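Local coordinates for peptide methionine sulfoxide reductase MsrA (PDB 5FA9), which probably reduces oxidised methionine residues in proteins, acting on methionine sulfoxide through an MsrA part and an MsrB part fused in one chain, at residues Tyr72-Asp77 against Arg93-Tyr97; Phe113-Lys117 against Gly305-Pro309; Asn255-Val259 against Gly269-Asp273. The protein carries 2 engineered substitutions. All blocks are in the same frame, centred on the assembly; numbering follows the deposited sequence.

Contact 1 of 3, residues Tyr72-Asp77 against Arg93-Tyr97; sequences YFRIID and RTGIY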
loop_
_atom_site.group_PDB
_atom_site.type_symbol
_atom_site.label_atom_id
_atom_site.label_comp_id
_atom_site.label_asym_id
_atom_site.label_seq_id
_atom_site.Cartn_x
_atom_site.Cartn_y
_atom_site.Cartn_z
ATOM N N TYR B 72 -11.456 14.916 -5.197
ATOM C CA TYR B 72 -10.501 15.666 -6.003
ATOM C C TYR B 72 -11.190 16.707 -6.881
ATOM O O TYR B 72 -10.797 17.874 -6.895
ATOM C CB TYR B 72 -9.673 14.711 -6.866
ATOM C CG TYR B 72 -8.787 15.404 -7.876
ATOM C CD1 TYR B 72 -7.669 16.122 -7.472
ATOM C CD2 TYR B 72 -9.061 15.327 -9.236
ATOM C CE1 TYR B 72 -6.856 16.755 -8.392
ATOM C CE2 TYR B 72 -8.251 15.954 -10.163
ATOM C CZ TYR B 72 -7.151 16.667 -9.735
ATOM O OH TYR B 72 -6.342 17.296 -10.654
ATOM N N PHE B 73 -12.220 16.283 -7.606
ATOM C CA PHE B 73 -12.960 17.184 -8.483
ATOM C C PHE B 73 -13.764 18.208 -7.686
ATOM O O PHE B 73 -14.128 19.264 -8.204
ATOM C CB PHE B 73 -13.886 16.393 -9.409
ATOM C CG PHE B 73 -13.217 15.903 -10.662
ATOM C CD1 PHE B 73 -12.596 14.665 -10.696
ATOM C CD2 PHE B 73 -13.205 16.684 -11.807
ATOM C CE1 PHE B 73 -11.978 14.214 -11.848
ATOM C CE2 PHE B 73 -12.590 16.238 -12.963
ATOM C CZ PHE B 73 -11.975 15.002 -12.983
ATOM N N ARG B 74 -14.037 17.891 -6.425
ATOM C CA ARG B 74 -14.794 18.784 -5.556
ATOM C C ARG B 74 -13.984 20.024 -5.182
ATOM O O ARG B 74 -14.536 21.114 -5.027
ATOM C CB ARG B 74 -15.232 18.044 -4.291
ATOM C CG ARG B 74 -15.841 18.933 -3.219
ATOM C CD ARG B 74 -15.850 18.235 -1.872
ATOM N NE ARG B 74 -16.746 18.883 -0.920
ATOM C CZ ARG B 74 -16.969 18.438 0.313
ATOM N NH1 ARG B 74 -16.361 17.341 0.744
ATOM N NH2 ARG B 74 -17.801 19.088 1.115
ATOM N N ILE B 75 -12.671 19.858 -5.056
ATOM C CA ILE B 75 -11.814 20.932 -4.565
ATOM C C ILE B 75 -11.021 21.633 -5.667
ATOM O O ILE B 75 -10.163 22.465 -5.381
ATOM C CB ILE B 75 -10.821 20.408 -3.508
ATOM C CG1 ILE B 75 -9.863 19.391 -4.132
ATOM C CG2 ILE B 75 -11.565 19.793 -2.334
ATOM C CD1 ILE B 75 -8.796 18.895 -3.180
ATOM N N ILE B 76 -11.303 21.305 -6.924
ATOM C CA ILE B 76 -10.602 21.947 -8.033
ATOM C C ILE B 76 -11.554 22.470 -9.102
ATOM O O ILE B 76 -12.732 22.118 -9.132
ATOM C CB ILE B 76 -9.608 20.988 -8.723
ATOM C CG1 ILE B 76 -10.364 19.894 -9.480
ATOM C CG2 ILE B 76 -8.625 20.400 -7.719
ATOM C CD1 ILE B 76 -9.519 19.165 -10.496
ATOM N N ASP B 77 -11.025 23.322 -9.975
ATOM C CA ASP B 77 -11.722 23.719 -11.190
ATOM C C ASP B 77 -11.127 22.945 -12.362
ATOM O O ASP B 77 -10.052 23.287 -12.854
ATOM C CB ASP B 77 -11.610 25.228 -11.421
ATOM C CG ASP B 77 -12.394 25.694 -12.634
ATOM O OD1 ASP B 77 -13.253 24.932 -13.125
ATOM O OD2 ASP B 77 -12.152 26.829 -13.098
ATOM N N ARG B 93 -0.983 23.143 -12.660
ATOM C CA ARG B 93 -1.883 22.468 -13.589
ATOM C C ARG B 93 -2.530 21.260 -12.921
ATOM O O ARG B 93 -1.919 20.602 -12.079
ATOM C CB ARG B 93 -1.141 22.044 -14.860
ATOM C CG ARG B 93 -0.097 20.955 -14.658
ATOM C CD ARG B 93 0.611 20.628 -15.964
ATOM N NE ARG B 93 1.655 19.622 -15.792
ATOM C CZ ARG B 93 2.897 19.892 -15.402
ATOM N NH1 ARG B 93 3.257 21.141 -15.140
ATOM N NH2 ARG B 93 3.780 18.911 -15.274
ATOM N N THR B 94 -3.774 20.980 -13.294
ATOM C CA THR B 94 -4.502 19.855 -12.724
ATOM C C THR B 94 -4.171 18.563 -13.458
ATOM O O THR B 94 -4.078 18.541 -14.686
ATOM C CB THR B 94 -6.022 20.086 -12.764
ATOM O OG1 THR B 94 -6.421 20.414 -14.101
ATOM C CG2 THR B 94 -6.410 21.223 -11.834
ATOM N N GLY B 95 -3.990 17.488 -12.699
ATOM C CA GLY B 95 -3.668 16.203 -13.285
ATOM C C GLY B 95 -3.865 15.035 -12.340
ATOM O O GLY B 95 -3.773 15.180 -11.121
ATOM N N ILE B 96 -4.135 13.868 -12.915
ATOM C CA ILE B 96 -4.252 12.636 -12.147
ATOM C C ILE B 96 -3.229 11.634 -12.662
ATOM O O ILE B 96 -3.284 11.216 -13.819
ATOM C CB ILE B 96 -5.666 12.033 -12.239
ATOM C CG1 ILE B 96 -6.712 13.054 -11.788
ATOM C CG2 ILE B 96 -5.761 10.764 -11.406
ATOM C CD1 ILE B 96 -8.141 12.604 -12.003
ATOM N N TYR B 97 -2.293 11.251 -11.800
ATOM C CA TYR B 97 -1.184 10.402 -12.215
ATOM C C TYR B 97 -1.243 9.043 -11.532
ATOM O O TYR B 97 -1.430 8.952 -10.318
ATOM C CB TYR B 97 0.148 11.091 -11.915
ATOM C CG TYR B 97 0.204 12.521 -12.403
ATOM C CD1 TYR B 97 0.409 12.809 -13.746
ATOM C CD2 TYR B 97 0.044 13.582 -11.522
ATOM C CE1 TYR B 97 0.458 14.116 -14.198
ATOM C CE2 TYR B 97 0.091 14.891 -11.963
ATOM C CZ TYR B 97 0.298 15.153 -13.300
ATOM O OH TYR B 97 0.345 16.455 -13.743
HETATM O O HOH W 1 -8.233 22.258 -14.424
#

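Contact 2 of 3, residues Phe113-Lys117 against Gly305-Pro309; sequences FMQKK and GDYLP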
loop_
_atom_site.group_PDB
_atom_site.type_symbol
_atom_site.label_atom_id
_atom_site.label_comp_id
_atom_site.label_asym_id
_atom_site.label_seq_id
_atom_site.Cartn_x
_atom_site.Cartn_y
_atom_site.Cartn_z
ATOM N N PHE B 113 -17.200 10.848 -16.916
ATOM C CA PHE B 113 -18.363 11.031 -16.056
ATOM C C PHE B 113 -18.508 12.487 -15.623
ATOM O O PHE B 113 -19.602 13.047 -15.651
ATOM C CB PHE B 113 -18.259 10.120 -14.828
ATOM C CG PHE B 113 -19.327 10.359 -13.799
ATOM C CD1 PHE B 113 -20.608 9.866 -13.981
ATOM C CD2 PHE B 113 -19.045 11.069 -12.643
ATOM C CE1 PHE B 113 -21.590 10.083 -13.033
ATOM C CE2 PHE B 113 -20.024 11.290 -11.691
ATOM C CZ PHE B 113 -21.298 10.796 -11.887
ATOM N N MET B 114 -17.393 13.094 -15.226
ATOM C CA MET B 114 -17.392 14.475 -14.755
ATOM C C MET B 114 -17.654 15.473 -15.880
ATOM O O MET B 114 -18.178 16.561 -15.640
ATOM C CB MET B 114 -16.061 14.801 -14.073
ATOM C CG MET B 114 -15.856 14.096 -12.743
ATOM S SD MET B 114 -17.166 14.460 -11.560
ATOM C CE MET B 114 -17.038 16.244 -11.452
ATOM N N GLN B 115 -17.282 15.099 -17.100
ATOM C CA GLN B 115 -17.456 15.968 -18.262
ATOM C C GLN B 115 -18.926 16.308 -18.499
ATOM O O GLN B 115 -19.252 17.385 -19.000
ATOM C CB GLN B 115 -16.858 15.313 -19.510
ATOM C CG GLN B 115 -16.898 16.186 -20.757
ATOM C CD GLN B 115 -16.128 17.484 -20.587
ATOM O OE1 GLN B 115 -14.904 17.514 -20.713
ATOM N NE2 GLN B 115 -16.845 18.565 -20.302
ATOM N N LYS B 116 -19.808 15.386 -18.127
ATOM C CA LYS B 116 -21.245 15.572 -18.295
ATOM C C LYS B 116 -21.801 16.691 -17.411
ATOM O O LYS B 116 -22.945 17.109 -17.579
ATOM C CB LYS B 116 -21.982 14.264 -18.001
ATOM C CG LYS B 116 -21.530 13.097 -18.867
ATOM C CD LYS B 116 -22.573 11.991 -18.906
ATOM C CE LYS B 116 -22.166 10.887 -19.870
ATOM N NZ LYS B 116 -22.952 9.641 -19.656
ATOM N N LYS B 117 -20.992 17.167 -16.471
ATOM C CA LYS B 117 -21.417 18.228 -15.565
ATOM C C LYS B 117 -20.814 19.577 -15.944
ATOM O O LYS B 117 -21.020 20.572 -15.249
ATOM C CB LYS B 117 -21.041 17.883 -14.123
ATOM C CG LYS B 117 -21.649 16.591 -13.611
ATOM C CD LYS B 117 -21.229 16.327 -12.175
ATOM C CE LYS B 117 -21.860 15.054 -11.641
ATOM N NZ LYS B 117 -21.509 14.826 -10.212
ATOM N N GLY B 305 -27.629 10.465 -9.831
ATOM C CA GLY B 305 -26.661 10.481 -10.914
ATOM C C GLY B 305 -25.217 10.570 -10.455
ATOM O O GLY B 305 -24.307 10.133 -11.159
ATOM N N ASP B 306 -25.002 11.138 -9.274
ATOM C CA ASP B 306 -23.654 11.328 -8.751
ATOM C C ASP B 306 -23.034 10.029 -8.239
ATOM O O ASP B 306 -21.831 9.968 -7.982
ATOM C CB ASP B 306 -23.662 12.368 -7.630
ATOM C CG ASP B 306 -23.938 13.770 -8.138
ATOM O OD1 ASP B 306 -23.888 13.977 -9.368
ATOM O OD2 ASP B 306 -24.206 14.663 -7.306
ATOM N N TYR B 307 -23.854 8.992 -8.097
ATOM C CA TYR B 307 -23.406 7.744 -7.489
ATOM C C TYR B 307 -23.197 6.624 -8.507
ATOM O O TYR B 307 -22.946 5.478 -8.134
ATOM C CB TYR B 307 -24.406 7.295 -6.421
ATOM C CG TYR B 307 -24.584 8.295 -5.302
ATOM C CD1 TYR B 307 -23.738 8.291 -4.200
ATOM C CD2 TYR B 307 -25.593 9.249 -5.349
ATOM C CE1 TYR B 307 -23.894 9.206 -3.175
ATOM C CE2 TYR B 307 -25.757 10.167 -4.329
ATOM C CZ TYR B 307 -24.906 10.141 -3.245
ATOM O OH TYR B 307 -25.066 11.053 -2.226
ATOM N N LEU B 308 -23.303 6.958 -9.789
ATOM C CA LEU B 308 -23.111 5.977 -10.857
ATOM C C LEU B 308 -21.732 5.289 -10.861
ATOM O O LEU B 308 -21.666 4.074 -11.050
ATOM C CB LEU B 308 -23.361 6.629 -12.223
ATOM C CG LEU B 308 -24.763 7.185 -12.478
ATOM C CD1 LEU B 308 -24.844 7.829 -13.854
ATOM C CD2 LEU B 308 -25.815 6.097 -12.331
ATOM N N PRO B 309 -20.631 6.045 -10.659
ATOM C CA PRO B 309 -19.329 5.360 -10.699
ATOM C C PRO B 309 -19.125 4.316 -9.601
ATOM O O PRO B 309 -18.279 3.436 -9.758
ATOM C CB PRO B 309 -18.329 6.508 -10.532
ATOM C CG PRO B 309 -19.044 7.702 -11.035
ATOM C CD PRO B 309 -20.458 7.509 -10.590
#

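Contact 3 of 3, residues Asn255-Val259 against Gly269-Asp273; sequences NRTEV and GHVFD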
loop_
_atom_site.group_PDB
_atom_site.type_symbol
_atom_site.label_atom_id
_atom_site.label_comp_id
_atom_site.label_asym_id
_atom_site.label_seq_id
_atom_site.Cartn_x
_atom_site.Cartn_y
_atom_site.Cartn_z
ATOM N N ASN B 255 -19.257 -9.541 21.726
ATOM C CA ASN B 255 -18.610 -8.265 21.447
ATOM C C ASN B 255 -18.632 -7.978 19.951
ATOM O O ASN B 255 -17.878 -8.579 19.186
ATOM C CB ASN B 255 -17.178 -8.238 21.981
ATOM C CG ASN B 255 -16.694 -6.828 22.263
ATOM O OD1 ASN B 255 -17.322 -5.850 21.855
ATOM N ND2 ASN B 255 -15.579 -6.716 22.977
ATOM N N ARG B 256 -19.495 -7.054 19.542
ATOM C CA ARG B 256 -19.717 -6.788 18.125
ATOM C C ARG B 256 -19.754 -5.292 17.845
ATOM O O ARG B 256 -19.942 -4.483 18.753
ATOM C CB ARG B 256 -21.025 -7.433 17.658
ATOM C CG ARG B 256 -21.072 -8.946 17.791
ATOM C CD ARG B 256 -22.361 -9.507 17.212
ATOM N NE ARG B 256 -23.540 -8.912 17.836
ATOM C CZ ARG B 256 -24.791 -9.153 17.456
ATOM N NH1 ARG B 256 -25.032 -9.982 16.450
ATOM N NH2 ARG B 256 -25.800 -8.565 18.082
ATOM N N THR B 257 -19.566 -4.927 16.581
ATOM C CA THR B 257 -19.657 -3.532 16.173
ATOM C C THR B 257 -20.956 -3.278 15.419
ATOM O O THR B 257 -21.236 -3.922 14.409
ATOM C CB THR B 257 -18.466 -3.123 15.287
ATOM O OG1 THR B 257 -17.239 -3.414 15.967
ATOM C CG2 THR B 257 -18.525 -1.637 14.964
ATOM N N GLU B 258 -21.748 -2.335 15.919
ATOM C CA GLU B 258 -23.027 -2.007 15.305
ATOM C C GLU B 258 -22.853 -0.989 14.185
ATOM O O GLU B 258 -22.127 -0.007 14.332
ATOM C CB GLU B 258 -24.002 -1.471 16.356
ATOM C CG GLU B 258 -25.339 -1.016 15.792
ATOM C CD GLU B 258 -26.195 -0.302 16.821
ATOM O OE1 GLU B 258 -25.633 0.206 17.813
ATOM O OE2 GLU B 258 -27.428 -0.247 16.636
ATOM N N VAL B 259 -23.525 -1.232 13.065
ATOM C CA VAL B 259 -23.489 -0.319 11.932
ATOM C C VAL B 259 -24.753 0.532 11.879
ATOM O O VAL B 259 -25.864 0.005 11.829
ATOM C CB VAL B 259 -23.335 -1.077 10.600
ATOM C CG1 VAL B 259 -23.359 -0.107 9.431
ATOM C CG2 VAL B 259 -22.051 -1.888 10.600
ATOM N N GLY B 269 -27.228 -2.873 10.930
ATOM C CA GLY B 269 -26.766 -4.216 11.227
ATOM C C GLY B 269 -25.429 -4.214 11.939
ATOM O O GLY B 269 -25.172 -3.362 12.790
ATOM N N HIS B 270 -24.573 -5.169 11.590
ATOM C CA HIS B 270 -23.261 -5.280 12.214
ATOM C C HIS B 270 -22.165 -5.500 11.178
ATOM O O HIS B 270 -22.422 -6.005 10.085
ATOM C CB HIS B 270 -23.250 -6.423 13.232
ATOM C CG HIS B 270 -24.345 -6.338 14.248
ATOM N ND1 HIS B 270 -25.634 -6.750 13.988
ATOM C CD2 HIS B 270 -24.344 -5.888 15.524
ATOM C CE1 HIS B 270 -26.381 -6.559 15.060
ATOM N NE2 HIS B 270 -25.623 -6.036 16.007
ATOM N N VAL B 271 -20.940 -5.123 11.531
ATOM C CA VAL B 271 -19.791 -5.358 10.667
ATOM C C VAL B 271 -18.819 -6.335 11.327
ATOM O O VAL B 271 -18.417 -6.154 12.477
ATOM C CB VAL B 271 -19.060 -4.040 10.312
ATOM C CG1 VAL B 271 -18.751 -3.228 11.565
ATOM C CG2 VAL B 271 -17.795 -4.326 9.515
ATOM N N PHE B 272 -18.461 -7.383 10.595
ATOM C CA PHE B 272 -17.563 -8.405 11.117
ATOM C C PHE B 272 -16.229 -8.392 10.380
ATOM O O PHE B 272 -16.072 -7.703 9.373
ATOM C CB PHE B 272 -18.214 -9.785 11.020
ATOM C CG PHE B 272 -19.542 -9.878 11.717
ATOM C CD1 PHE B 272 -19.611 -10.196 13.064
ATOM C CD2 PHE B 272 -20.720 -9.646 11.028
ATOM C CE1 PHE B 272 -20.830 -10.281 13.709
ATOM C CE2 PHE B 272 -21.943 -9.730 11.667
ATOM C CZ PHE B 272 -21.998 -10.048 13.009
ATOM N N ASP B 273 -15.271 -9.160 10.887
ATOM C CA ASP B 273 -13.928 -9.181 10.320
ATOM C C ASP B 273 -13.664 -10.469 9.544
ATOM O O ASP B 273 -12.516 -10.797 9.242
ATOM C CB ASP B 273 -12.887 -9.012 11.431
ATOM C CG ASP B 273 -11.717 -8.146 11.009
ATOM O OD1 ASP B 273 -11.170 -8.372 9.910
ATOM O OD2 ASP B 273 -11.346 -7.234 11.779
#

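Contact 1 of 3, residues Tyr72-Asp77 against Arg93-Tyr97
The aromatic rings of Y72 and F73 both receive I96, and both receive it obliquely rather than squarely on a face or at an edge. On Y72 the CD2-CE2 side of the ring is used: I96 CG1 lies 3.7 Å from Y72 CE2, with I96 CD1 almost as near. The same CD1 methyl reaches on to F73, 4.2 Å from F73 CE1, where the two side chains cross at about a right angle. One isoleucine thus touches both rings. Y72 gets there because its CG is anti to the backbone N (chi1 172°), which sends the ring out from the helix toward the strand.

A tyrosine suits this place because its hydroxyl reaches beyond the apolar ring to the strand backbone. Y72 OH is hydrogen-bonded to the carbonyl of A8 on strand 2-8, and it also lies 3.1 Å from G95 N. Glycine fits at 95, since the space beside its CA is taken by the hydroxyl of Y97.

Further along, I76 CD1 touches T94 CG2 at 4.0 Å. The other branch of T94 serves a polar link: T94 OG1 donates to a water at 2.6 Å, and that water donates to D77 O, also at 2.6 Å. Threonine can thus meet both an apolar and a polar neighbour.

This buried contact joins the C-terminal end of helix 65-74 to strand 95-98 of the mixed sheet of the MsrA domain. That strand runs between strands 2-8 and 125-128, while helix 12-19 packs against Y72 and I75.

Contact 2 of 3, residues Phe113-Lys117 against Gly305-Pro309
F113 points from helix 104-115 toward P309, at the start of the weakly bonded helix 308-311, its CG anti to the backbone N (chi1 173°). Beyond CB, F113 CG is 3.8 Å from P309 CG, and the same proline carbon stands over the middle of the ring, 3.6 Å from the centroid and only 7° off the ring normal, a CH-pi contact over the face. At the far end F113 CZ meets P309 CD at 3.6 Å, while G305 O sits at the ring edge, in plane, 3.2 Å from F113 CZ. The C-H rim of an aromatic ring is slightly positive, which suits a carbonyl oxygen there. L308 CB approaches F113 CE1 obliquely at 4.0 Å. Here the chain, after passing through its MsrB part, folds back onto an MsrA helix, and proline fits early in helix 308-311, where a backbone N-H is not needed for helical bonding. Beside the ring, K117 extends its chain in full so that K117 NZ forms a salt bridge with D306 OD1 at 2.7 Å. The ammonium comes from above the carboxylate plane, 66° out of it. A long lysine suits this exposed position, its methylenes carrying the charge across to D306. The F113 ring is also met edge-to-face by F317.

Contact 3 of 3, residues Asn255-Val259 against Gly269-Asp273
V259 N donates to G269 O at 2.7 Å, nearly straight at 172°, although the donor stands above the carbonyl plane. The return bond, from G269 N to V259 O, is weak, and V271 N gives a further bond to T257 O at 3.1 Å. Between them E258 and H270 form an antiparallel non-hydrogen-bonded pair. With its unusual backbone angles G269 would bring any CB into collision with the carbonyl oxygen of the residue before, so only glycine sits easily here.

On the face bearing H270, the guanidinium of R256 lies stacked on the imidazole, centres 3.8 Å apart and planes at 26°. A bend at chi3 (-57°) folds the arginine over the ring; its R256 CD also lies 3.9 Å from F272 CE1. D249 is weakly engaged by both R256 and H270, and its charge would probably help them sit close together.

On the face bearing T257, V259 and V271, V259 CG2 meets V271 CG1 at 3.7 Å, and the same V271 CG1 lies 3.7 Å from T257 CB. Residues branched at CB, such as valine and threonine, suit extended strands.

The two segments are parts of the beta hairpin of strands 256-261 and 267-272 in the antiparallel sheet of the MsrB domain, with strand 244-249 beside the first and strand 283-286 beside the second.

Contacts 1 and 2 touch directly through their MsrA segments, F73 CB packing on M114 CE at 3.8 Å; contact 2 also brings in 305-309, from beyond the MsrB part. The centres of the two contacts are about 15 Å apart. Strand 95-98 leads on to helix 104-115, so the two follow in series along the chain. Contact 3 lies on the opposite side of the chain's centre, its centre about 36 Å from that of contact 1 and 32 Å from that of contact 2; it falls within the long excursion that contact 2 closes. Contact 1 is nearest the predicted active site: I76's side chain is about 10 Å from that of the engineered S11, and T94's about 13 Å from the bound dithiane-diol.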